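Local coordinates for mannitol dehydrogenase (Pseudomonas fluorescens, PDB 1LJ8), which probably interconverts mannitol and fructose as an NAD-dependent long-chain dehydrogenase, binding NAD largely through its Rossmann-type domain, at residues H194-R200 with F224-M228; L326-Y330 with L485-L489. All coordinates share one frame; numbering follows the deposited sequence.

In the fold
Followed from the N terminus, the chain first builds most of the Rossmann-type domain and then reaches contact 1, where the start of helix 195-210 meets the strand 227-230 region. This closes a short, largely helical loop of 23 residues and ties the region after strand 185-188 to the small three-stranded sheet. Only after that loop is finished does contact 2 open: 326-330, in the C-terminal domain, waits 154 residues for 485-489 near the chain's end, a loop with many helices and no strand. The two contacts follow in series, neither enclosing nor crossing the other. Their nearest atoms are about 21 Å apart, one within the nucleotide-binding domain, near the bound NAD, the other in the helical domain.

Contact 1 (H194-R200 with F224-M228); sequences HNGAVTR and FPNAM
His-194, the N-cap residue of helix 195-210, meets Asn-226 OD1 with its carbonyl carbon, 3.3 Å away, and more loosely with CB; its ring NE2 bonds to Glu-293. Asn-195 does far more. Its CG sits between the backbone N and the carbonyl carbon (chi1 48°), which sends the amide across to Ala-227 to bind both polar atoms of that residue's backbone. Ala-227 N donates to Asn-195 OD1 at 2.9 Å, lying in the carbonyl plane on a lone pair, while Asn-195 ND2 gives a more bent bond of 3.0 Å to Ala-227 O, tilted from the amide plane. ND2 also bonds to Asp-190 O, so three bonds fix the rotation of the group. A leucine here would probably leave Ala-227 N and O without their side-chain mates and Asp-190 O without its ND2 donor. At Gly-196 the backbone comes within 4.0 Å of Asn-226, CA to CA, and a CB would collide with the carbonyl oxygens of Phe-224 and Pro-225. Ala-197 N donates to Asn-226 OD1 at 2.9 Å, and Gly-196 N adds a weak bond to the same oxygen. Thr-199 ties OG1 back to Asn-195 O and lays CG2 at the edge of the Phe-224 ring, 3.8 Å from CD2. Arg-200 places CA over the centre of that ring in a CH-pi contact, 3.7 Å from the centroid; Arg-200 CB lies over the same face, 3.6 Å from Phe-224 CG, and Arg-200 CG runs past Phe-224 CD1. The whole is the first turn of a helix whose amides are bound by the side chain of Asn-226, while Asn-195 grips the backbone of Ala-227, within the Rossmann-type domain and close to Asp-190 and Asn-191, which bind NAD.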
ATOM      1  N   HIS A 194     -11.620  -4.101   1.871  1.00 14.17           N
ATOM      2  CA  HIS A 194     -12.718  -3.235   1.467  1.00 13.30           C
ATOM      3  C   HIS A 194     -12.204  -1.818   1.799  1.00 13.23           C
ATOM      4  O   HIS A 194     -12.661  -1.194   2.755  1.00 13.40           O
ATOM      5  CB  HIS A 194     -13.988  -3.517   2.302  1.00 15.75           C
ATOM      6  CG  HIS A 194     -14.533  -4.912   2.138  1.00 18.84           C
ATOM      7  ND1 HIS A 194     -15.604  -5.379   2.879  1.00 19.65           N
ATOM      8  CD2 HIS A 194     -14.102  -5.964   1.391  1.00 18.42           C
ATOM      9  CE1 HIS A 194     -15.795  -6.665   2.609  1.00 21.64           C
ATOM     10  NE2 HIS A 194     -14.899  -7.045   1.711  1.00 16.82           N
ATOM     11  N   ASN A 195     -11.281  -1.307   0.990  1.00 13.61           N
ATOM     12  CA  ASN A 195     -10.685  -0.004   1.315  1.00 13.82           C
ATOM     13  C   ASN A 195     -11.647   1.176   1.382  1.00 13.71           C
ATOM     14  O   ASN A 195     -11.492   2.046   2.268  1.00 14.41           O
ATOM     15  CB  ASN A 195      -9.492   0.290   0.411  1.00 13.51           C
ATOM     16  CG  ASN A 195      -9.768   0.042  -1.059  1.00 15.59           C
ATOM     17  OD1 ASN A 195     -10.903   0.130  -1.540  1.00 14.72           O
ATOM     18  ND2 ASN A 195      -8.696  -0.256  -1.801  1.00 17.23           N
ATOM     19  N   GLY A 196     -12.638   1.220   0.494  1.00 13.32           N
ATOM     20  CA  GLY A 196     -13.603   2.307   0.585  1.00 12.58           C
ATOM     21  C   GLY A 196     -14.455   2.167   1.858  1.00 13.08           C
ATOM     22  O   GLY A 196     -14.685   3.153   2.552  1.00 12.24           O
ATOM     23  N   ALA A 197     -14.959   0.973   2.146  1.00 14.09           N
ATOM     24  CA  ALA A 197     -15.794   0.797   3.343  1.00 14.28           C
ATOM     25  C   ALA A 197     -15.020   1.143   4.621  1.00 15.89           C
ATOM     26  O   ALA A 197     -15.610   1.707   5.572  1.00 13.84           O
ATOM     27  CB  ALA A 197     -16.319  -0.647   3.442  1.00 16.60           C
ATOM     28  N   VAL A 198     -13.728   0.795   4.660  1.00 12.54           N
ATOM     29  CA  VAL A 198     -12.898   1.091   5.840  1.00 12.65           C
ATOM     30  C   VAL A 198     -12.727   2.620   5.965  1.00 13.47           C
ATOM     31  O   VAL A 198     -12.863   3.176   7.085  1.00 12.81           O
ATOM     32  CB  VAL A 198     -11.507   0.393   5.753  1.00 13.53           C
ATOM     33  CG1 VAL A 198     -10.579   0.846   6.939  1.00 13.86           C
ATOM     34  CG2 VAL A 198     -11.687  -1.145   5.903  1.00 14.06           C
ATOM     35  N   THR A 199     -12.454   3.285   4.841  1.00 12.75           N
ATOM     36  CA  THR A 199     -12.288   4.764   4.850  1.00 12.79           C
ATOM     37  C   THR A 199     -13.578   5.407   5.368  1.00 14.01           C
ATOM     38  O   THR A 199     -13.552   6.304   6.219  1.00 13.51           O
ATOM     39  CB  THR A 199     -12.009   5.305   3.443  1.00 14.54           C
ATOM     40  OG1 THR A 199     -10.819   4.671   2.934  1.00 13.80           O
ATOM     41  CG2 THR A 199     -11.790   6.864   3.478  1.00 14.22           C
ATOM     42  N   ARG A 200     -14.709   4.937   4.848  1.00 15.07           N
ATOM     43  CA  ARG A 200     -16.008   5.429   5.304  1.00 15.66           C
ATOM     44  C   ARG A 200     -16.207   5.200   6.799  1.00 14.10           C
ATOM     45  O   ARG A 200     -16.572   6.140   7.524  1.00 12.92           O
ATOM     46  CB  ARG A 200     -17.139   4.727   4.546  1.00 17.09           C
ATOM     47  CG  ARG A 200     -18.544   5.202   4.960  1.00 19.77           C
ATOM     48  CD  ARG A 200     -19.549   4.542   4.019  1.00 23.77           C
ATOM     49  NE  ARG A 200     -20.935   4.774   4.397  1.00 26.99           N
ATOM     50  CZ  ARG A 200     -21.578   4.084   5.339  1.00 29.81           C
ATOM     51  NH1 ARG A 200     -20.971   3.102   6.012  1.00 30.14           N
ATOM     52  NH2 ARG A 200     -22.836   4.396   5.621  1.00 31.95           N
ATOM     53  N   PHE A 224     -17.297   6.829  -0.983  1.00 13.64           N
ATOM     54  CA  PHE A 224     -16.071   6.136  -0.592  1.00 13.10           C
ATOM     55  C   PHE A 224     -15.968   4.870  -1.434  1.00 11.92           C
ATOM     56  O   PHE A 224     -16.194   3.775  -0.940  1.00 13.53           O
ATOM     57  CB  PHE A 224     -16.178   5.746   0.889  1.00 13.30           C
ATOM     58  CG  PHE A 224     -16.406   6.929   1.810  1.00 14.27           C
ATOM     59  CD1 PHE A 224     -17.703   7.339   2.145  1.00 15.26           C
ATOM     60  CD2 PHE A 224     -15.314   7.598   2.376  1.00 13.90           C
ATOM     61  CE1 PHE A 224     -17.928   8.406   3.053  1.00 15.68           C
ATOM     62  CE2 PHE A 224     -15.509   8.689   3.307  1.00 14.49           C
ATOM     63  CZ  PHE A 224     -16.839   9.081   3.637  1.00 14.50           C
ATOM     64  N   PRO A 225     -15.623   5.030  -2.717  1.00 11.30           N
ATOM     65  CA  PRO A 225     -15.520   3.854  -3.593  1.00 12.85           C
ATOM     66  C   PRO A 225     -14.481   2.827  -3.165  1.00 12.35           C
ATOM     67  O   PRO A 225     -13.395   3.177  -2.695  1.00 12.03           O
ATOM     68  CB  PRO A 225     -15.212   4.467  -4.980  1.00 10.94           C
ATOM     69  CG  PRO A 225     -14.421   5.744  -4.611  1.00 12.06           C
ATOM     70  CD  PRO A 225     -15.243   6.272  -3.403  1.00 11.65           C
ATOM     71  N   ASN A 226     -14.829   1.541  -3.260  1.00 11.05           N
ATOM     72  CA  ASN A 226     -13.819   0.544  -2.998  1.00 11.29           C
ATOM     73  C   ASN A 226     -13.082   0.363  -4.309  1.00 10.76           C
ATOM     74  O   ASN A 226     -13.617   0.676  -5.368  1.00 11.57           O
ATOM     75  CB  ASN A 226     -14.426  -0.814  -2.625  1.00 12.83           C
ATOM     76  CG  ASN A 226     -15.155  -0.755  -1.300  1.00 14.40           C
ATOM     77  OD1 ASN A 226     -14.531  -0.662  -0.224  1.00 12.79           O
ATOM     78  ND2 ASN A 226     -16.485  -0.801  -1.356  1.00 18.30           N
ATOM     79  N   ALA A 227     -11.856  -0.146  -4.219  1.00 11.38           N
ATOM     80  CA  ALA A 227     -11.070  -0.406  -5.426  1.00 12.42           C
ATOM     81  C   ALA A 227     -10.093  -1.532  -5.227  1.00 13.51           C
ATOM     82  O   ALA A 227      -9.697  -1.842  -4.114  1.00 15.10           O
ATOM     83  CB  ALA A 227     -10.244   0.878  -5.838  1.00 12.35           C
HETATM   84  N   MSE A 228      -9.705  -2.131  -6.351  1.00 14.39           N
HETATM   85  CA  MSE A 228      -8.623  -3.067  -6.344  1.00 13.56           C
HETATM   86  C   MSE A 228      -7.521  -2.308  -7.101  1.00 13.66           C
HETATM   87  O   MSE A 228      -7.726  -1.937  -8.268  1.00 14.33           O
HETATM   88  CB  MSE A 228      -8.947  -4.299  -7.149  1.00 18.46           C
HETATM   89  CG  MSE A 228      -7.918  -5.296  -6.782  1.00 21.24           C
HETATM   90 SE   MSE A 228      -6.763  -5.464  -8.205  1.00 43.77          SE
HETATM   91  CE  MSE A 228      -7.803  -6.916  -8.453  1.00  1.66           C
TER
HETATM   92  O   HOH W   1     -11.713  -2.728  -2.003  1.00 24.66           O

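Contact 2 (L326-Y330 with L485-L489); sequences LFVAY and LKHLL
Leu-485 sends its two methyls to two different rings. Its CG lies anti to the carbonyl carbon (chi1 -77°), and chi2 of 175° then parts the methyls: CD1 sits over one face of Phe-327, 4.1 Å from the ring centroid, while CD2 does the same over Tyr-330; both are CH-pi contacts displaced toward the ring's rim. Tyr-330 reaches that methyl with CG turned anti to its own backbone nitrogen (chi1 173°), and its CE1 also meets Leu-488 CD2 at 3.7 Å, obliquely. Leu-489 splits in a similar way: CD1 lies 3.8 Å from Leu-326 CD2 and also touches the CB of Ala-329, whereas CD2 rests against the backbone of Tyr-330, 3.9 Å from its CA. Leu-326 also meets Lys-486, its CD1 3.7 Å from the CG of Lys-486, so the lysine contributes the aliphatic base of its chain. No hydrogen bond crosses the contact. Beyond it, Tyr-330 OH bonds to Arg-402 O, and the Tyr-330 ring touches helices 401-413 and 289-313; Phe-327 also packs on the latter. Through these side chains helix 325-339 touches helices 289-313, 401-413 and the late part of helix 463-488.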
ATOM      1  N   LEU A 326      12.105 -23.978  -3.023  1.00 17.61           N
ATOM      2  CA  LEU A 326      11.362 -24.287  -1.807  1.00 17.18           C
ATOM      3  C   LEU A 326      10.423 -23.132  -1.501  1.00 16.47           C
ATOM      4  O   LEU A 326       9.329 -23.356  -1.007  1.00 15.73           O
ATOM      5  CB  LEU A 326      12.293 -24.472  -0.629  1.00 18.59           C
ATOM      6  CG  LEU A 326      13.160 -25.726  -0.512  1.00 20.58           C
ATOM      7  CD1 LEU A 326      14.063 -25.573   0.701  1.00 22.67           C
ATOM      8  CD2 LEU A 326      12.250 -26.946  -0.361  1.00 22.25           C
ATOM      9  N   PHE A 327      10.854 -21.897  -1.788  1.00 16.48           N
ATOM     10  CA  PHE A 327       9.966 -20.740  -1.544  1.00 14.87           C
ATOM     11  C   PHE A 327       8.783 -20.756  -2.521  1.00 15.48           C
ATOM     12  O   PHE A 327       7.629 -20.437  -2.134  1.00 14.93           O
ATOM     13  CB  PHE A 327      10.742 -19.411  -1.672  1.00 13.32           C
ATOM     14  CG  PHE A 327      11.535 -19.046  -0.448  1.00 14.43           C
ATOM     15  CD1 PHE A 327      12.654 -19.784  -0.078  1.00 14.67           C
ATOM     16  CD2 PHE A 327      11.162 -17.939   0.350  1.00 15.17           C
ATOM     17  CE1 PHE A 327      13.400 -19.445   1.040  1.00 14.67           C
ATOM     18  CE2 PHE A 327      11.903 -17.593   1.477  1.00 15.09           C
ATOM     19  CZ  PHE A 327      13.025 -18.337   1.827  1.00 15.30           C
ATOM     20  N   VAL A 328       9.049 -21.082  -3.793  1.00 14.46           N
ATOM     21  CA  VAL A 328       7.975 -21.147  -4.781  1.00 15.18           C
ATOM     22  C   VAL A 328       6.966 -22.199  -4.376  1.00 14.25           C
ATOM     23  O   VAL A 328       5.761 -21.968  -4.432  1.00 15.34           O
ATOM     24  CB  VAL A 328       8.539 -21.501  -6.213  1.00 16.33           C
ATOM     25  CG1 VAL A 328       7.427 -21.576  -7.223  1.00 17.51           C
ATOM     26  CG2 VAL A 328       9.575 -20.442  -6.653  1.00 19.08           C
ATOM     27  N   ALA A 329       7.451 -23.378  -3.965  1.00 16.87           N
ATOM     28  CA  ALA A 329       6.531 -24.466  -3.554  1.00 17.15           C
ATOM     29  C   ALA A 329       5.707 -24.064  -2.327  1.00 16.82           C
ATOM     30  O   ALA A 329       4.497 -24.361  -2.218  1.00 16.80           O
ATOM     31  CB  ALA A 329       7.323 -25.742  -3.276  1.00 18.83           C
ATOM     32  N   TYR A 330       6.367 -23.409  -1.383  1.00 15.80           N
ATOM     33  CA  TYR A 330       5.653 -22.925  -0.189  1.00 15.99           C
ATOM     34  C   TYR A 330       4.560 -21.903  -0.552  1.00 14.39           C
ATOM     35  O   TYR A 330       3.418 -22.010  -0.068  1.00 13.71           O
ATOM     36  CB  TYR A 330       6.676 -22.317   0.786  1.00 15.00           C
ATOM     37  CG  TYR A 330       6.078 -21.626   2.006  1.00 13.99           C
ATOM     38  CD1 TYR A 330       5.306 -22.321   2.939  1.00 15.72           C
ATOM     39  CD2 TYR A 330       6.326 -20.275   2.228  1.00 13.80           C
ATOM     40  CE1 TYR A 330       4.800 -21.671   4.076  1.00 14.62           C
ATOM     41  CE2 TYR A 330       5.835 -19.614   3.347  1.00 13.54           C
ATOM     42  CZ  TYR A 330       5.076 -20.317   4.269  1.00 14.89           C
ATOM     43  OH  TYR A 330       4.603 -19.678   5.407  1.00 13.64           O
ATOM     44  N   LEU A 485      11.430 -25.357   5.835  1.00 18.52           N
ATOM     45  CA  LEU A 485      10.563 -25.439   4.667  1.00 18.15           C
ATOM     46  C   LEU A 485      10.568 -26.852   4.120  1.00 19.52           C
ATOM     47  O   LEU A 485       9.534 -27.346   3.727  1.00 18.96           O
ATOM     48  CB  LEU A 485      10.990 -24.466   3.538  1.00 17.95           C
ATOM     49  CG  LEU A 485      10.592 -23.001   3.825  1.00 17.30           C
ATOM     50  CD1 LEU A 485      11.149 -22.090   2.721  1.00 18.36           C
ATOM     51  CD2 LEU A 485       9.075 -22.862   3.908  1.00 17.66           C
ATOM     52  N   LYS A 486      11.741 -27.477   4.030  1.00 19.73           N
ATOM     53  CA  LYS A 486      11.748 -28.856   3.535  1.00 21.96           C
ATOM     54  C   LYS A 486      10.847 -29.731   4.382  1.00 22.18           C
ATOM     55  O   LYS A 486      10.034 -30.487   3.851  1.00 25.02           O
ATOM     56  CB  LYS A 486      13.163 -29.444   3.558  1.00 23.65           C
ATOM     57  CG  LYS A 486      14.081 -28.841   2.527  1.00 27.15           C
ATOM     58  CD  LYS A 486      15.516 -29.290   2.752  1.00 28.80           C
ATOM     59  CE  LYS A 486      16.380 -29.019   1.544  1.00 30.87           C
ATOM     60  NZ  LYS A 486      17.832 -29.357   1.830  1.00 33.80           N
ATOM     61  N   HIS A 487      10.957 -29.638   5.702  1.00 23.13           N
ATOM     62  CA  HIS A 487      10.095 -30.507   6.526  1.00 24.33           C
ATOM     63  C   HIS A 487       8.615 -30.205   6.301  1.00 24.48           C
ATOM     64  O   HIS A 487       7.782 -31.113   6.151  1.00 23.62           O
ATOM     65  CB  HIS A 487      10.446 -30.351   8.017  1.00 25.17           C
ATOM     66  CG  HIS A 487      11.798 -30.912   8.380  1.00 27.41           C
ATOM     67  ND1 HIS A 487      12.413 -30.665   9.590  1.00 28.38           N
ATOM     68  CD2 HIS A 487      12.642 -31.712   7.690  1.00 27.59           C
ATOM     69  CE1 HIS A 487      13.576 -31.290   9.631  1.00 29.22           C
ATOM     70  NE2 HIS A 487      13.740 -31.933   8.490  1.00 28.98           N
ATOM     71  N   LEU A 488       8.280 -28.916   6.253  1.00 22.44           N
ATOM     72  CA  LEU A 488       6.902 -28.512   6.096  1.00 23.88           C
ATOM     73  C   LEU A 488       6.266 -28.972   4.799  1.00 25.61           C
ATOM     74  O   LEU A 488       5.099 -29.407   4.787  1.00 24.16           O
ATOM     75  CB  LEU A 488       6.797 -26.974   6.226  1.00 23.96           C
ATOM     76  CG  LEU A 488       5.411 -26.354   5.946  1.00 23.69           C
ATOM     77  CD1 LEU A 488       4.454 -26.799   7.032  1.00 24.05           C
ATOM     78  CD2 LEU A 488       5.497 -24.824   5.914  1.00 24.12           C
ATOM     79  N   LEU A 489       7.030 -28.881   3.718  1.00 26.09           N
ATOM     80  CA  LEU A 489       6.530 -29.222   2.401  1.00 31.72           C
ATOM     81  C   LEU A 489       6.226 -30.702   2.238  1.00 35.45           C
ATOM     82  O   LEU A 489       5.666 -31.115   1.218  1.00 37.30           O
ATOM     83  CB  LEU A 489       7.495 -28.702   1.317  1.00 29.31           C
ATOM     84  CG  LEU A 489       7.393 -27.152   1.273  1.00 29.19           C
ATOM     85  CD1 LEU A 489       8.542 -26.550   0.467  1.00 28.21           C
ATOM     86  CD2 LEU A 489       6.034 -26.721   0.711  1.00 28.50           C
TER